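Local structure of coenzyme f420-dependent n5,n10-methylenetetrahydromethanopterin reductase (Methanopyrus kandleri, 1EZW) at residues Glu243-Val248 with Asp293-Phe298. The protein catalyses the reversible, coenzyme F420-dependent reduction of methylenetetrahydromethanopterin to methyltetrahydromethanopterin, a step in methanogenesis from carbon dioxide. Numbering follows the deposited sequence. Where two conformers were deposited one is given.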
loop_
_atom_site.group_PDB
_atom_site.type_symbol
_atom_site.label_atom_id
_atom_site.label_comp_id
_atom_site.label_asym_id
_atom_site.label_seq_id
_atom_site.Cartn_x
_atom_site.Cartn_y
_atom_site.Cartn_z
ATOM N N GLU A 243 -16.261 -15.703 28.902
ATOM C CA GLU A 243 -16.659 -14.409 29.413
ATOM C C GLU A 243 -16.742 -13.369 28.304
ATOM O O GLU A 243 -17.650 -12.537 28.284
ATOM C CB GLU A 243 -15.655 -13.951 30.476
ATOM C CG GLU A 243 -16.081 -12.685 31.220
ATOM C CD GLU A 243 -17.404 -12.868 31.934
ATOM O OE1 GLU A 243 -17.589 -13.945 32.545
ATOM O OE2 GLU A 243 -18.244 -11.938 31.897
ATOM N N ALA A 244 -15.783 -13.416 27.382
ATOM C CA ALA A 244 -15.731 -12.458 26.276
ATOM C C ALA A 244 -16.952 -12.519 25.363
ATOM O O ALA A 244 -17.290 -11.549 24.680
ATOM C CB ALA A 244 -14.446 -12.684 25.475
ATOM N N THR A 245 -17.631 -13.662 25.332
ATOM C CA THR A 245 -18.798 -13.772 24.477
ATOM C C THR A 245 -20.049 -13.088 25.018
ATOM O O THR A 245 -20.918 -12.712 24.244
ATOM C CB THR A 245 -19.256 -15.242 24.235
ATOM O OG1 THR A 245 -19.761 -15.775 25.462
ATOM C CG2 THR A 245 -18.135 -16.114 23.760
ATOM N N LYS A 246 -20.135 -12.906 26.329
ATOM C CA LYS A 246 -21.372 -12.383 26.922
ATOM C C LYS A 246 -22.059 -11.178 26.318
ATOM O O LYS A 246 -23.243 -11.264 25.971
ATOM C CB LYS A 246 -21.194 -12.226 28.435
ATOM C CG LYS A 246 -21.041 -13.597 29.094
ATOM C CD LYS A 246 -20.922 -13.556 30.609
ATOM C CE LYS A 246 -20.665 -14.963 31.153
ATOM N NZ LYS A 246 -20.414 -14.990 32.623
ATOM N N ILE A 247 -21.355 -10.064 26.159
ATOM C CA ILE A 247 -22.006 -8.907 25.568
ATOM C C ILE A 247 -22.570 -9.256 24.200
ATOM O O ILE A 247 -23.693 -8.888 23.875
ATOM C CB ILE A 247 -21.049 -7.700 25.424
ATOM C CG1 ILE A 247 -21.796 -6.512 24.807
ATOM C CG2 ILE A 247 -19.863 -8.068 24.527
ATOM C CD1 ILE A 247 -23.023 -6.057 25.580
ATOM N N VAL A 248 -21.806 -9.990 23.394
ATOM C CA VAL A 248 -22.298 -10.331 22.066
ATOM C C VAL A 248 -23.491 -11.296 22.135
ATOM O O VAL A 248 -24.475 -11.107 21.436
ATOM C CB VAL A 248 -21.172 -10.923 21.173
ATOM C CG1 VAL A 248 -21.734 -11.276 19.800
ATOM C CG2 VAL A 248 -20.019 -9.893 21.011
ATOM N N ASP A 293 -26.604 -21.963 28.762
ATOM C CA ASP A 293 -27.350 -22.453 27.615
ATOM C C ASP A 293 -27.341 -21.454 26.469
ATOM O O ASP A 293 -27.297 -21.850 25.306
ATOM C CB ASP A 293 -28.781 -22.815 27.996
ATOM C CG ASP A 293 -28.836 -23.920 29.041
ATOM O OD1 ASP A 293 -28.012 -24.873 28.988
ATOM O OD2 ASP A 293 -29.719 -23.850 29.911
ATOM N N MET A 294 -27.375 -20.167 26.795
ATOM C CA MET A 294 -27.339 -19.130 25.757
ATOM C C MET A 294 -25.958 -19.129 25.084
ATOM O O MET A 294 -25.854 -18.978 23.860
ATOM C CB MET A 294 -27.584 -17.755 26.356
ATOM C CG MET A 294 -28.917 -17.606 27.024
ATOM S SD MET A 294 -28.944 -16.061 27.916
ATOM C CE MET A 294 -30.547 -16.266 28.846
ATOM N N ILE A 295 -24.909 -19.283 25.886
ATOM C CA ILE A 295 -23.555 -19.314 25.350
ATOM C C ILE A 295 -23.382 -20.535 24.450
ATOM O O ILE A 295 -22.772 -20.451 23.383
ATOM C CB ILE A 295 -22.533 -19.290 26.503
ATOM C CG1 ILE A 295 -22.598 -17.901 27.163
ATOM C CG2 ILE A 295 -21.130 -19.659 26.004
ATOM C CD1 ILE A 295 -21.766 -17.768 28.418
ATOM N N GLU A 296 -23.930 -21.682 24.855
ATOM C CA GLU A 296 -23.825 -22.898 24.045
ATOM C C GLU A 296 -24.662 -22.762 22.768
ATOM O O GLU A 296 -24.306 -23.263 21.702
ATOM C CB GLU A 296 -24.324 -24.097 24.875
ATOM C CG GLU A 296 -24.212 -25.485 24.250
ATOM C CD GLU A 296 -25.116 -25.703 23.058
ATOM O OE1 GLU A 296 -26.219 -25.111 22.996
ATOM O OE2 GLU A 296 -24.723 -26.498 22.185
ATOM N N ALA A 297 -25.784 -22.077 22.871
ATOM C CA ALA A 297 -26.631 -21.938 21.718
ATOM C C ALA A 297 -26.136 -20.930 20.686
ATOM O O ALA A 297 -26.238 -21.168 19.476
ATOM C CB ALA A 297 -28.024 -21.527 22.165
ATOM N N PHE A 298 -25.581 -19.829 21.183
ATOM C CA PHE A 298 -25.249 -18.735 20.284
ATOM C C PHE A 298 -23.803 -18.355 20.065
ATOM O O PHE A 298 -23.537 -17.274 19.544
ATOM C CB PHE A 298 -26.051 -17.509 20.734
ATOM C CG PHE A 298 -27.550 -17.772 20.827
ATOM C CD1 PHE A 298 -28.232 -17.639 22.042
ATOM C CD2 PHE A 298 -28.257 -18.190 19.707
ATOM C CE1 PHE A 298 -29.603 -17.935 22.125
ATOM C CE2 PHE A 298 -29.623 -18.488 19.776
ATOM C CZ PHE A 298 -30.295 -18.358 20.995
#
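Ile295 packs its side chain against Thr245 and the aliphatic part of Lys246 on helix 238-254. The closest pair joins Thr245 OG1 to Ile295 CG1 at 3.9 Å, and Ile295 CD1 lies 4.1 Å from the same oxygen; the two side chains cross at about a right angle. Ile295 offers this oxygen only carbon, so the contact is van der Waals; the hydroxyl is hydrogen-bonded to Ile242 O in its own helix. With chi1 at 68°, the hydroxyl sits between the backbone N and the carbonyl carbon of Thr245, a position from which it both reaches back to the carbonyl O of Ile242 and faces the isoleucine. From Ile295 the chain runs out along CG1 to CD1 (chi2 173°), bringing the terminal methyl 4.1 Å from Lys246 CE. Lys246 is itself stretched straight beyond CG and crosses Ile295 at a slant, offering methylene carbon while its ammonium group goes elsewhere: Lys246 NZ forms a salt bridge of 3.0 Å with Glu243 OE1, one turn back, meeting the syn side of the carboxylate 30° out of its plane. With an alanine at Lys246, Glu243 is likely to lose its charged mate and a gap to open beside Ile295 CD1. Around this patch, Ile295 also touches Ile242 and Val290, while Ile287 of helix 283-289 lies against Lys246. Thr245 CA and Ile295 CA, 7.4 Å apart, are the closest CA pair, and the contact is small, burying 112 Å². It joins two helices at the margin of the TIM-barrel chain through one aliphatic side chain, Ile295. The polar groups beside it pair within their own helix, so the hold between the segments is probably mainly dispersion and the burial of carbon; the salt bridge does not link them.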